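Local coordinates for variant surface glycoprotein MITAT 1.1 (Trypanosoma brucei brucei, PDB 5LY9), which forms the dense surface coat of the parasite, shielding it from the host and, by switching among many antigenically distinct variants, evading the immune response, at residues T9-K12 and P13-L17; D106-L109 and N110-S114; L124-N128 and A129-A133; K212-A215 and G216-I220. All blocks are in the same frame, centred on the assembly; numbering follows the deposited sequence. Where two conformers were deposited one is given.

Contact 1: T9-K12 and P13-L17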
ATOM      1  N   THR A   9      15.030  -9.261  29.665  1.00 24.45           N
ATOM      2  CA  THR A   9      15.474  -7.888  29.393  1.00 24.84           C
ATOM      3  C   THR A   9      15.822  -7.742  27.900  1.00 25.68           C
ATOM      4  O   THR A   9      15.707  -6.629  27.356  1.00 25.97           O
ATOM      5  CB  THR A   9      16.702  -7.496  30.227  1.00 24.96           C
ATOM      6  OG1 THR A   9      17.675  -8.504  30.072  1.00 26.39           O
ATOM      7  CG2 THR A   9      16.357  -7.309  31.653  1.00 26.07           C
ATOM      8  N   ALA A  10      16.207  -8.850  27.241  1.00 24.62           N
ATOM      9  CA  ALA A  10      16.538  -8.839  25.828  1.00 24.09           C
ATOM     10  C   ALA A  10      15.379  -9.196  24.928  1.00 24.14           C
ATOM     11  O   ALA A  10      15.233  -8.561  23.857  1.00 24.21           O
ATOM     12  CB  ALA A  10      17.734  -9.770  25.547  1.00 24.69           C
ATOM     13  N   TRP A  11      14.593 -10.211  25.252  1.00 23.32           N
ATOM     14  CA  TRP A  11      13.469 -10.576  24.360  1.00 23.55           C
ATOM     15  C   TRP A  11      12.192  -9.773  24.578  1.00 22.34           C
ATOM     16  O   TRP A  11      11.353  -9.678  23.678  1.00 21.59           O
ATOM     17  CB  TRP A  11      13.169 -12.087  24.355  1.00 22.82           C
ATOM     18  CG  TRP A  11      12.820 -12.698  25.620  1.00 23.78           C
ATOM     19  CD1 TRP A  11      13.640 -13.436  26.427  1.00 25.15           C
ATOM     20  CD2 TRP A  11      11.538 -12.706  26.268  1.00 25.45           C
ATOM     21  NE1 TRP A  11      12.943 -13.869  27.514  1.00 24.83           N
ATOM     22  CE2 TRP A  11      11.655 -13.486  27.426  1.00 25.08           C
ATOM     23  CE3 TRP A  11      10.312 -12.167  25.969  1.00 25.68           C
ATOM     24  CZ2 TRP A  11      10.633 -13.652  28.281  1.00 26.95           C
ATOM     25  CZ3 TRP A  11       9.313 -12.358  26.777  1.00 27.59           C
ATOM     26  CH2 TRP A  11       9.454 -13.105  27.951  1.00 27.07           C
ATOM     27  N   LYS A  12      11.949  -9.259  25.749  1.00 21.49           N
ATOM     28  CA  LYS A  12      10.706  -8.467  25.925  1.00 22.36           C
ATOM     29  C   LYS A  12      10.635  -7.246  25.006  1.00 21.81           C
ATOM     30  O   LYS A  12       9.577  -7.012  24.390  1.00 20.87           O
ATOM     31  CB  LYS A  12      10.457  -8.125  27.371  1.00 23.60           C
ATOM     32  CG  LYS A  12       9.766  -9.306  28.113  1.00 23.90           C
ATOM     33  CD  LYS A  12       9.414  -8.865  29.572  1.00 25.59           C
ATOM     34  CE  LYS A  12       8.838 -10.075  30.284  1.00 27.31           C
ATOM     35  NZ  LYS A  12       8.416  -9.730  31.671  1.00 29.22           N
ATOM     36  N   PRO A  13      11.763  -6.573  24.804  1.00 21.12           N
ATOM     37  CA  PRO A  13      11.719  -5.460  23.823  1.00 20.95           C
ATOM     38  C   PRO A  13      11.393  -5.937  22.397  1.00 21.39           C
ATOM     39  O   PRO A  13      10.794  -5.167  21.612  1.00 21.10           O
ATOM     40  CB  PRO A  13      13.118  -4.855  23.914  1.00 21.11           C
ATOM     41  CG  PRO A  13      13.510  -5.110  25.304  1.00 21.27           C
ATOM     42  CD  PRO A  13      12.956  -6.473  25.664  1.00 21.68           C
ATOM     43  N   LEU A  14      11.804  -7.144  22.018  1.00 20.48           N
ATOM     44  CA  LEU A  14      11.431  -7.683  20.745  1.00 21.13           C
ATOM     45  C   LEU A  14       9.951  -7.984  20.669  1.00 20.64           C
ATOM     46  O   LEU A  14       9.332  -7.733  19.636  1.00 20.49           O
ATOM     47  CB  LEU A  14      12.245  -8.953  20.367  1.00 21.97           C
ATOM     48  CG  LEU A  14      13.752  -8.643  20.124  1.00 22.41           C
ATOM     49  CD1 LEU A  14      14.523  -9.932  20.159  1.00 24.38           C
ATOM     50  CD2 LEU A  14      13.989  -7.901  18.824  1.00 23.20           C
ATOM     51  N   CYS A  15       9.391  -8.556  21.732  1.00 19.86           N
ATOM     52  CA  CYS A  15       7.905  -8.740  21.822  1.00 20.75           C
ATOM     53  C   CYS A  15       7.136  -7.401  21.689  1.00 19.98           C
ATOM     54  O   CYS A  15       6.174  -7.290  20.980  1.00 20.17           O
ATOM     55  CB  CYS A  15       7.481  -9.410  23.102  1.00 21.77           C
ATOM     56  SG  CYS A  15       8.004 -11.140  23.206  1.00 23.73           S
ATOM     57  N   LYS A  16       7.626  -6.356  22.345  1.00 20.54           N
ATOM     58  CA  LYS A  16       7.027  -5.026  22.224  1.00 20.98           C
ATOM     59  C   LYS A  16       7.107  -4.531  20.798  1.00 20.24           C
ATOM     60  O   LYS A  16       6.138  -3.966  20.290  1.00 19.05           O
ATOM     61  CB  LYS A  16       7.721  -4.025  23.184  1.00 23.13           C
ATOM     62  CG  LYS A  16       7.414  -4.279  24.652  1.00 23.71           C
ATOM     63  CD  LYS A  16       8.377  -3.478  25.544  1.00 27.31           C
ATOM     64  CE  LYS A  16       8.174  -2.033  25.614  1.00 30.87           C
ATOM     65  NZ  LYS A  16       8.988  -1.325  26.686  1.00 33.84           N
ATOM     66  N   LEU A  17       8.237  -4.733  20.158  1.00 19.60           N
ATOM     67  CA  LEU A  17       8.407  -4.255  18.787  1.00 19.28           C
ATOM     68  C   LEU A  17       7.505  -5.010  17.852  1.00 19.97           C
ATOM     69  O   LEU A  17       6.844  -4.371  17.014  1.00 19.00           O
ATOM     70  CB  LEU A  17       9.855  -4.355  18.360  1.00 20.34           C
ATOM     71  CG  LEU A  17      10.224  -3.978  16.911  1.00 20.64           C
ATOM     72  CD1 LEU A  17       9.848  -2.510  16.626  1.00 21.17           C
ATOM     73  CD2 LEU A  17      11.707  -4.237  16.587  1.00 20.27           C
TER

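Contact 2: D106-L109 and N110-S114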
ATOM      1  N   ASP A 106       9.398 -12.706  14.321  1.00 18.41           N
ATOM      2  CA  ASP A 106       8.459 -13.717  14.815  1.00 19.49           C
ATOM      3  C   ASP A 106       9.042 -15.135  14.620  1.00 19.69           C
ATOM      4  O   ASP A 106       8.877 -16.043  15.449  1.00 19.60           O
ATOM      5  CB  ASP A 106       7.086 -13.562  14.133  1.00 20.78           C
ATOM      6  CG  ASP A 106       6.307 -12.338  14.597  1.00 18.92           C
ATOM      7  OD1 ASP A 106       6.800 -11.618  15.514  1.00 19.93           O
ATOM      8  OD2 ASP A 106       5.182 -12.136  14.040  1.00 19.82           O
ATOM      9  N   GLU A 107       9.684 -15.342  13.478  1.00 20.68           N
ATOM     10  CA  GLU A 107      10.241 -16.681  13.172  1.00 20.39           C
ATOM     11  C   GLU A 107      11.344 -17.002  14.190  1.00 20.69           C
ATOM     12  O   GLU A 107      11.425 -18.136  14.728  1.00 20.50           O
ATOM     13  CB  GLU A 107      10.710 -16.748  11.735  1.00 19.71           C
ATOM     14  CG  GLU A 107      11.353 -18.060  11.285  1.00 20.15           C
ATOM     15  CD  GLU A 107      10.383 -19.233  11.199  1.00 21.55           C
ATOM     16  OE1 GLU A 107       9.150 -18.951  10.978  1.00 21.44           O
ATOM     17  OE2 GLU A 107      10.917 -20.412  11.243  1.00 21.43           O
ATOM     18  N   PHE A 108      12.231 -16.048  14.450  1.00 21.29           N
ATOM     19  CA  PHE A 108      13.361 -16.333  15.372  1.00 21.67           C
ATOM     20  C   PHE A 108      12.837 -16.505  16.802  1.00 21.71           C
ATOM     21  O   PHE A 108      13.280 -17.419  17.529  1.00 21.71           O
ATOM     22  CB  PHE A 108      14.507 -15.365  15.265  1.00 22.69           C
ATOM     23  CG  PHE A 108      15.762 -15.900  15.824  1.00 24.33           C
ATOM     24  CD1 PHE A 108      16.510 -16.861  15.090  1.00 26.06           C
ATOM     25  CD2 PHE A 108      16.131 -15.613  17.109  1.00 24.77           C
ATOM     26  CE1 PHE A 108      17.638 -17.392  15.619  1.00 26.64           C
ATOM     27  CE2 PHE A 108      17.287 -16.158  17.635  1.00 25.29           C
ATOM     28  CZ  PHE A 108      18.003 -17.051  16.940  1.00 25.70           C
ATOM     29  N   LEU A 109      11.956 -15.606  17.248  1.00 20.90           N
ATOM     30  CA  LEU A 109      11.385 -15.769  18.588  1.00 21.33           C
ATOM     31  C   LEU A 109      10.652 -17.102  18.740  1.00 20.95           C
ATOM     32  O   LEU A 109      10.775 -17.760  19.778  1.00 21.37           O
ATOM     33  CB  LEU A 109      10.437 -14.629  18.995  1.00 21.70           C
ATOM     34  CG  LEU A 109      11.042 -13.255  19.304  1.00 23.39           C
ATOM     35  CD1 LEU A 109       9.941 -12.265  19.530  1.00 24.84           C
ATOM     36  CD2 LEU A 109      11.956 -13.223  20.506  1.00 25.76           C
ATOM     37  N   ASN A 110       9.870 -17.471  17.727  1.00 21.26           N
ATOM     38  CA  ASN A 110       9.180 -18.737  17.735  1.00 22.31           C
ATOM     39  C   ASN A 110      10.190 -19.894  17.870  1.00 21.69           C
ATOM     40  O   ASN A 110       9.920 -20.881  18.618  1.00 21.69           O
ATOM     41  CB  ASN A 110       8.344 -18.938  16.478  1.00 21.94           C
ATOM     42  CG  ASN A 110       7.632 -20.292  16.439  1.00 23.16           C
ATOM     43  OD1 ASN A 110       6.647 -20.487  17.135  1.00 23.35           O
ATOM     44  ND2 ASN A 110       8.160 -21.219  15.680  1.00 24.35           N
ATOM     45  N   LEU A 111      11.324 -19.809  17.139  1.00 21.24           N
ATOM     46  CA  LEU A 111      12.265 -20.915  17.178  1.00 21.78           C
ATOM     47  C   LEU A 111      12.852 -21.009  18.612  1.00 22.36           C
ATOM     48  O   LEU A 111      12.896 -22.085  19.181  1.00 21.64           O
ATOM     49  CB  LEU A 111      13.403 -20.698  16.156  1.00 21.82           C
ATOM     50  CG  LEU A 111      14.534 -21.701  16.279  1.00 21.61           C
ATOM     51  CD1 LEU A 111      14.029 -23.128  16.009  1.00 22.28           C
ATOM     52  CD2 LEU A 111      15.630 -21.349  15.341  1.00 22.22           C
ATOM     53  N   LEU A 112      13.246 -19.884  19.203  1.00 21.80           N
ATOM     54  CA  LEU A 112      13.787 -19.895  20.543  1.00 22.64           C
ATOM     55  C   LEU A 112      12.758 -20.437  21.513  1.00 22.75           C
ATOM     56  O   LEU A 112      13.115 -21.259  22.406  1.00 22.85           O
ATOM     57  CB  LEU A 112      14.266 -18.544  21.017  1.00 24.09           C
ATOM     58  CG  LEU A 112      15.474 -17.959  20.324  1.00 24.25           C
ATOM     59  CD1 LEU A 112      15.806 -16.565  20.877  1.00 25.35           C
ATOM     60  CD2 LEU A 112      16.605 -18.905  20.379  1.00 24.10           C
ATOM     61  N   GLU A 113      11.501 -20.012  21.395  1.00 21.83           N
ATOM     62  CA  GLU A 113      10.453 -20.577  22.242  1.00 22.58           C
ATOM     63  C   GLU A 113      10.339 -22.080  22.132  1.00 22.92           C
ATOM     64  O   GLU A 113      10.048 -22.807  23.120  1.00 24.11           O
ATOM     65  CB  GLU A 113       9.113 -19.899  21.956  1.00 22.92           C
ATOM     66  CG  GLU A 113       8.099 -20.127  23.034  1.00 24.70           C
ATOM     67  CD  GLU A 113       6.785 -19.365  22.779  1.00 26.09           C
ATOM     68  OE1 GLU A 113       6.778 -18.417  21.917  1.00 26.21           O
ATOM     69  OE2 GLU A 113       5.764 -19.731  23.450  1.00 28.64           O
ATOM     70  N   SER A 114      10.542 -22.564  20.932  1.00 22.83           N
ATOM     71  CA  SER A 114      10.319 -23.978  20.617  1.00 24.71           C
ATOM     72  C   SER A 114      11.450 -24.878  21.038  1.00 24.86           C
ATOM     73  O   SER A 114      11.256 -26.083  21.119  1.00 26.79           O
ATOM     74  CB  SER A 114      10.106 -24.162  19.117  1.00 26.88           C
ATOM     75  OG  SER A 114       8.959 -23.402  18.679  1.00 28.61           O
TER
HETATM   76  O   HOH W   1      10.432 -20.666  14.042  1.00 22.33           O

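Contact 3: L124-N128 and A129-A133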
ATOM      1  N   LEU A 124      14.177 -18.939  25.862  1.00 24.27           N
ATOM      2  CA  LEU A 124      13.600 -17.682  26.327  1.00 24.29           C
ATOM      3  C   LEU A 124      13.354 -17.846  27.792  1.00 24.34           C
ATOM      4  O   LEU A 124      12.465 -18.582  28.178  1.00 24.30           O
ATOM      5  CB  LEU A 124      12.302 -17.338  25.611  1.00 24.77           C
ATOM      6  CG  LEU A 124      12.436 -17.050  24.116  1.00 25.76           C
ATOM      7  CD1 LEU A 124      11.049 -16.635  23.607  1.00 26.88           C
ATOM      8  CD2 LEU A 124      13.467 -15.994  23.755  1.00 24.11           C
ATOM      9  N   VAL A 125      14.180 -17.194  28.575  1.00 24.00           N
ATOM     10  CA  VAL A 125      14.143 -17.328  30.001  1.00 24.55           C
ATOM     11  C   VAL A 125      13.871 -16.009  30.684  1.00 26.08           C
ATOM     12  O   VAL A 125      13.792 -14.938  30.047  1.00 25.30           O
ATOM     13  CB  VAL A 125      15.472 -17.980  30.539  1.00 23.79           C
ATOM     14  CG1 VAL A 125      15.598 -19.371  29.991  1.00 23.28           C
ATOM     15  CG2 VAL A 125      16.720 -17.118  30.262  1.00 23.85           C
ATOM     16  N   THR A 126      13.684 -16.059  32.011  1.00 24.52           N
ATOM     17  CA  THR A 126      13.305 -14.875  32.733  1.00 25.36           C
ATOM     18  C   THR A 126      14.546 -14.146  33.176  1.00 25.38           C
ATOM     19  O   THR A 126      15.091 -13.264  32.452  1.00 26.32           O
ATOM     20  CB  THR A 126      12.346 -15.209  33.875  1.00 27.23           C
ATOM     21  OG1 THR A 126      13.042 -16.099  34.781  1.00 26.88           O
ATOM     22  CG2 THR A 126      11.112 -15.813  33.336  1.00 28.24           C
ATOM     23  N   THR A 127      15.043 -14.478  34.369  1.00 25.37           N
ATOM     24  CA  THR A 127      16.202 -13.807  34.966  1.00 25.62           C
ATOM     25  C   THR A 127      17.344 -14.807  35.301  1.00 25.34           C
ATOM     26  O   THR A 127      18.413 -14.371  35.710  1.00 26.86           O
ATOM     27  CB  THR A 127      15.792 -13.164  36.298  1.00 28.15           C
ATOM     28  OG1 THR A 127      15.259 -14.209  37.132  1.00 28.20           O
ATOM     29  CG2 THR A 127      14.730 -12.018  36.103  1.00 29.25           C
ATOM     30  N   ASN A 128      17.172 -16.099  35.016  1.00 24.89           N
ATOM     31  CA  ASN A 128      18.184 -17.147  35.287  1.00 24.66           C
ATOM     32  C   ASN A 128      18.007 -18.221  34.237  1.00 24.99           C
ATOM     33  O   ASN A 128      16.997 -18.272  33.491  1.00 23.43           O
ATOM     34  CB  ASN A 128      18.050 -17.786  36.676  1.00 25.30           C
ATOM     35  CG  ASN A 128      16.680 -18.405  36.922  1.00 25.31           C
ATOM     36  OD1 ASN A 128      16.303 -19.429  36.382  1.00 26.25           O
ATOM     37  ND2 ASN A 128      15.970 -17.827  37.818  1.00 26.33           N
ATOM     38  N   ALA A 129      19.000 -19.085  34.168  1.00 24.37           N
ATOM     39  CA  ALA A 129      19.040 -20.082  33.092  1.00 24.29           C
ATOM     40  C   ALA A 129      17.997 -21.132  33.161  1.00 24.54           C
ATOM     41  O   ALA A 129      17.802 -21.860  32.150  1.00 25.27           O
ATOM     42  CB  ALA A 129      20.394 -20.700  32.973  1.00 24.99           C
ATOM     43  N   ASP A 130      17.336 -21.282  34.330  1.00 24.38           N
ATOM     44  CA  ASP A 130      16.418 -22.406  34.562  1.00 24.48           C
ATOM     45  C   ASP A 130      14.913 -22.201  34.419  1.00 25.98           C
ATOM     46  O   ASP A 130      14.127 -23.135  34.645  1.00 25.43           O
ATOM     47  CB  ASP A 130      16.656 -22.946  35.992  1.00 26.14           C
ATOM     48  CG  ASP A 130      18.064 -23.433  36.217  1.00 25.86           C
ATOM     49  OD1 ASP A 130      18.786 -23.696  35.255  1.00 27.68           O
ATOM     50  OD2 ASP A 130      18.471 -23.534  37.408  1.00 27.30           O
ATOM     51  N   THR A 131      14.520 -20.962  34.113  1.00 25.69           N
ATOM     52  CA  THR A 131      13.155 -20.548  34.214  1.00 25.43           C
ATOM     53  C   THR A 131      12.732 -20.041  32.865  1.00 24.50           C
ATOM     54  O   THR A 131      13.019 -18.883  32.474  1.00 24.76           O
ATOM     55  CB  THR A 131      12.988 -19.520  35.293  1.00 26.28           C
ATOM     56  OG1 THR A 131      13.668 -19.977  36.483  1.00 29.44           O
ATOM     57  CG2 THR A 131      11.577 -19.292  35.553  1.00 27.94           C
ATOM     58  N   ALA A 132      12.074 -20.917  32.126  1.00 25.88           N
ATOM     59  CA  ALA A 132      11.492 -20.527  30.811  1.00 25.59           C
ATOM     60  C   ALA A 132      10.351 -19.534  31.017  1.00 25.44           C
ATOM     61  O   ALA A 132       9.575 -19.618  31.947  1.00 26.31           O
ATOM     62  CB  ALA A 132      10.961 -21.743  30.061  1.00 26.35           C
ATOM     63  N   ALA A 133      10.233 -18.583  30.099  1.00 24.68           N
ATOM     64  CA  ALA A 133       9.051 -17.781  29.986  1.00 25.13           C
ATOM     65  C   ALA A 133       7.878 -18.679  29.779  1.00 26.07           C
ATOM     66  O   ALA A 133       8.012 -19.751  29.161  1.00 25.38           O
ATOM     67  CB  ALA A 133       9.217 -16.858  28.771  1.00 26.17           C
TER
HETATM   68  O   HOH W   2      13.538 -19.237  39.275  1.00 35.02           O

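Contact 4: K212-A215 and G216-I220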
ATOM      1  N   LYS A 212      24.688 -14.327  11.854  1.00 26.40           N
ATOM      2  CA  LYS A 212      23.844 -13.177  12.049  0.50 25.64           C
ATOM      3  C   LYS A 212      22.416 -13.632  11.946  1.00 25.34           C
ATOM      4  O   LYS A 212      21.984 -14.186  10.897  1.00 23.48           O
ATOM      5  CB  LYS A 212      24.136 -12.121  10.976  0.50 27.14           C
ATOM      6  CG  LYS A 212      25.589 -11.777  10.809  0.50 28.36           C
ATOM      7  CD  LYS A 212      26.179 -11.253  12.109  0.50 29.81           C
ATOM      8  CE  LYS A 212      26.301  -9.738  12.092  0.50 31.06           C
ATOM      9  NZ  LYS A 212      25.188  -9.100  11.281  0.50 32.45           N
ATOM     10  N   VAL A 213      21.643 -13.383  12.998  1.00 23.71           N
ATOM     11  CA  VAL A 213      20.234 -13.805  13.066  1.00 22.41           C
ATOM     12  C   VAL A 213      19.389 -12.590  13.465  1.00 21.95           C
ATOM     13  O   VAL A 213      19.914 -11.496  13.669  1.00 21.23           O
ATOM     14  CB  VAL A 213      20.038 -15.010  13.982  1.00 23.00           C
ATOM     15  CG1 VAL A 213      20.850 -16.199  13.472  1.00 24.47           C
ATOM     16  CG2 VAL A 213      20.374 -14.682  15.437  1.00 23.92           C
ATOM     17  N   LEU A 214      18.080 -12.776  13.560  1.00 21.60           N
ATOM     18  CA  LEU A 214      17.152 -11.672  13.823  1.00 21.10           C
ATOM     19  C   LEU A 214      17.411 -10.558  12.802  1.00 21.29           C
ATOM     20  O   LEU A 214      17.560  -9.351  13.177  1.00 20.06           O
ATOM     21  CB  LEU A 214      17.220 -11.190  15.272  1.00 22.01           C
ATOM     22  CG  LEU A 214      16.423 -12.060  16.267  1.00 22.59           C
ATOM     23  CD1 LEU A 214      16.927 -11.928  17.673  1.00 24.13           C
ATOM     24  CD2 LEU A 214      14.923 -11.789  16.218  1.00 23.97           C
ATOM     25  N   ALA A 215      17.554 -10.950  11.528  1.00 22.19           N
ATOM     26  CA  ALA A 215      17.824  -9.994  10.423  1.00 22.33           C
ATOM     27  C   ALA A 215      18.989  -9.039  10.698  1.00 21.90           C
ATOM     28  O   ALA A 215      18.998  -7.877  10.319  1.00 20.80           O
ATOM     29  CB  ALA A 215      16.538  -9.245  10.098  1.00 22.65           C
ATOM     30  N   GLY A 216      20.029  -9.578  11.315  1.00 21.92           N
ATOM     31  CA  GLY A 216      21.257  -8.833  11.560  1.00 23.27           C
ATOM     32  C   GLY A 216      21.404  -8.228  12.949  1.00 23.22           C
ATOM     33  O   GLY A 216      22.443  -7.680  13.276  1.00 25.93           O
ATOM     34  N   TYR A 217      20.381  -8.255  13.772  1.00 22.13           N
ATOM     35  CA  TYR A 217      20.464  -7.663  15.083  1.00 21.52           C
ATOM     36  C   TYR A 217      21.375  -8.447  16.006  1.00 22.43           C
ATOM     37  O   TYR A 217      22.160  -7.852  16.801  1.00 22.73           O
ATOM     38  CB  TYR A 217      19.043  -7.594  15.697  1.00 21.69           C
ATOM     39  CG  TYR A 217      18.925  -7.208  17.115  1.00 21.02           C
ATOM     40  CD1 TYR A 217      19.592  -6.098  17.627  1.00 21.76           C
ATOM     41  CD2 TYR A 217      18.090  -7.892  17.949  1.00 21.86           C
ATOM     42  CE1 TYR A 217      19.453  -5.749  18.963  1.00 22.08           C
ATOM     43  CE2 TYR A 217      17.948  -7.556  19.276  1.00 21.38           C
ATOM     44  CZ  TYR A 217      18.561  -6.447  19.792  1.00 21.87           C
ATOM     45  OH  TYR A 217      18.444  -6.104  21.137  1.00 21.84           O
ATOM     46  N   MET A 218      21.286  -9.776  15.917  1.00 20.66           N
ATOM     47  CA  MET A 218      21.949 -10.673  16.863  1.00 22.07           C
ATOM     48  C   MET A 218      23.074 -11.418  16.176  1.00 22.33           C
ATOM     49  O   MET A 218      22.897 -11.919  15.083  1.00 22.88           O
ATOM     50  CB  MET A 218      20.988 -11.684  17.513  1.00 23.42           C
ATOM     51  CG  MET A 218      21.705 -12.709  18.405  1.00 25.85           C
ATOM     52  SD  MET A 218      20.532 -13.940  19.082  1.00 28.94           S
ATOM     53  CE  MET A 218      20.104 -13.000  20.386  1.00 26.12           C
ATOM     54  N   THR A 219      24.225 -11.468  16.829  1.00 22.66           N
ATOM     55  CA  THR A 219      25.360 -12.285  16.358  1.00 23.65           C
ATOM     56  C   THR A 219      25.508 -13.483  17.304  1.00 23.83           C
ATOM     57  O   THR A 219      25.623 -13.267  18.490  1.00 24.70           O
ATOM     58  CB  THR A 219      26.681 -11.466  16.358  1.00 25.74           C
ATOM     59  OG1 THR A 219      26.518 -10.302  15.580  1.00 27.03           O
ATOM     60  CG2 THR A 219      27.902 -12.340  15.770  1.00 26.81           C
ATOM     61  N   ILE A 220      25.512 -14.715  16.765  1.00 23.05           N
ATOM     62  CA  ILE A 220      25.790 -15.919  17.477  1.00 23.31           C
ATOM     63  C   ILE A 220      27.309 -16.205  17.275  1.00 24.22           C
ATOM     64  O   ILE A 220      27.786 -16.286  16.158  1.00 23.85           O
ATOM     65  CB  ILE A 220      24.972 -17.050  16.930  1.00 24.21           C
ATOM     66  CG1 ILE A 220      23.495 -16.742  17.202  1.00 24.66           C
ATOM     67  CG2 ILE A 220      25.410 -18.378  17.564  1.00 24.24           C
ATOM     68  CD1 ILE A 220      22.456 -17.776  16.719  1.00 24.90           C
TER

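Contact 1: T9-K12 and P13-L17
The indole of Trp-11 meets Cys-15 at the edge of its six-membered ring. SG lies near the ring plane, 3.7 Å from CE3, in a sulfur-aromatic contact one helical turn apart. One face of the indole is crossed by the aliphatic chain of Lys-12. The methyls of Leu-124 and Ala-133 approach from the opposite side. CG of Trp-11 stands between the backbone N and the carbonyl carbon (chi1 59°), which sets the benzo edge beside the sulfur.

All of this lies on helix 8-21, which carries a proline kink. Pro-13 has no N-H to offer the carbonyl of Thr-9. Its ring instead presses on that oxygen, with Thr-9 O 3.2 Å from Pro-13 CD. The next N-H, that of Leu-14, is not bonded to Ala-10 O either. The regular pattern resumes with Cys-15 N, which donates to Trp-11 O at 3.0 Å. Lys-16 N then donates to Lys-12 O in the same fashion.

Outer partners fix the ends of the side chains. SG of Cys-15 is joined to Cys-145 in a disulfide, which ties the helix to the chain just after strand 143-144. NE1 of Trp-11 donates to Val-125 O, and NZ of Lys-12 forms a salt bridge with Asp-142. Lys-12 extends beyond CG, and this carries its charge away from the kink.

A second atom of the proline ring also meets the carbonyl it cannot bond: Pro-13 CG lies 3.4 Å from Thr-9 O.

Contact 2: D106-L109 and N110-S114
Phe-108 and Leu-112 touch one turn apart near the end of helix 62-114. CE2 of the ring lies 3.6 Å from CD1 of Leu-112, and the two side chains cross obliquely. CG of Phe-108 is anti to the backbone N (chi1 -161°), and the ring leans along the helix toward Leu-112. A more distant methyl, Leu-111 CD2, stands 4.4 Å from Phe-108 CE1.

The backbone behind them is regular. Leu-112 N donates to Phe-108 O, and Glu-113 N to Leu-109 O. Near the end of the helix, Asn-110 O is gripped twice: Ser-114 OG at 2.7 Å and Ser-114 N reach it from opposite faces of its plane.

On another side of the helix a water bridges Glu-107 and Asn-110. It donates to Glu-107 O at 2.8 Å and weakly to Glu-107 OE2, and accepts from Asn-110 ND2.

Both polar side chains also reach the second subunit. OE1 and OE2 of Glu-107 accept from the backbone N atoms of Ala-215 and Leu-214 of that subunit, and Asn-110 ND2 bonds weakly to its Lys-212 O. Two N-H groups, helped by the weakly bonded water and a glycerol hydroxyl, would probably stabilise the buried carboxylate's negative charge within the dimer interface.

Contact 3: L124-N128 and A129-A133
Leu-124 opens the contact with its carbonyl, which accepts from Ala-133 N at 2.9 Å. The same oxygen also receives a CA-H...O contact from Ala-132, and the CB atoms of Leu-124 and Ala-133 lie loosely alongside.

Val-125 follows, its backbone bridged to that of Ala-132. Its CB comes within 3.3 Å of Thr-131 O.

Thr-126 N donates to Thr-131 O almost straight on at the carbonyl, 2.9 Å away, though the N-H...O angle is bent (138°). The two threonine side chains cross, with Thr-126 OG1 resting 3.5 Å from Thr-131 CB.

This hairpin-like piece belongs to the loop between helix 62-114 and strand 135-136. It is closed by a type I beta turn from Asn-128 to Thr-131. A single beta bridge joins its two limbs.

Asn-128 makes an Asx turn here. Its CG stands between the backbone N and the carbonyl carbon (chi1 57°), and this brings OD1 in at the start of the turn. There OD1 accepts Asp-130 N at 3.0 Å and the hydroxyl of Thr-131 OG1 at 2.7 Å. Both donors lie in the amide plane, each on its own lone pair, Thr-131 OG1 on the ND2 side, Asp-130 N on the CB side. A water accepts from Asn-128 ND2 and donates to Thr-131 OG1. At the turn's far corner, the carboxylate of Asp-130 bonds to Ser-186 OG and to the backbone N atoms of Thr-187 and Gly-188.

Contact 4: K212-A215 and G216-I220
Val-213 and Met-218 lie side by side on one face of the sheet, pointing the same way. CG2 of the valine lies against the extended part of the methionine chain, 3.7 Å from both CB and SD. Met-218 starts with CG anti to the backbone N (chi1 175°) and turns only at its last bond, so its chain runs along that methyl. Ile-220 comes in at about a right angle to the valine. Its CD1 fits beside the valine fork, 3.9 Å from Val-213 CG2.

Leu-214 makes the next bump. Its CD1 reaches 4.1 Å to Met-218 CB, and its CB meets CB of Tyr-217. On the other face of the strand pair, Lys-212 lies alongside Thr-219, though its side chain has two conformations and the contact is doubtful.

Leu-214 and Ala-215 take left-handed backbone angles as the chain turns back. Gly-216 (phi 98°) follows where a CB would collide with Ala-215 O. Tyr-217 N closes the loop onto Leu-214 O at 3.1 Å, from well above the carbonyl plane. The same oxygen accepts from Trp-246 NE1, whose ring meets that of Tyr-217.

Two bonds join the strands: Val-213 N to Met-218 O at 2.8 Å, nearly straight, and Met-218 N to Val-213 O. Tyr-217 and Met-218 both face Val-213, which makes this a classic beta bulge at the turn of the beta hairpin 211-220.

The four contacts share one apolar cluster at one end of the N-terminal, A-type VSG domain. Leu-14 of contact 1 packs on Leu-109 of contact 2 and on Leu-214 and Tyr-217 of contact 4. Phe-108 CD2 is 3.7 Å from Leu-214 CG, and Phe-108 CZ is 3.7 Å from Val-213 CG2. Contact 3 enters through Ala-133, whose CB is 3.5 Å from Trp-11 CZ2, and through Leu-124, against Trp-11 and Leu-112. It does not touch contact 4, with nearest atoms about 8 Å apart. Contacts 2 and 4 also reach the second subunit. Bound glycerol, probably from crystallisation, lies near Glu-107 and near Ala-215. None of the contacts includes a neighbour of the attached glycan.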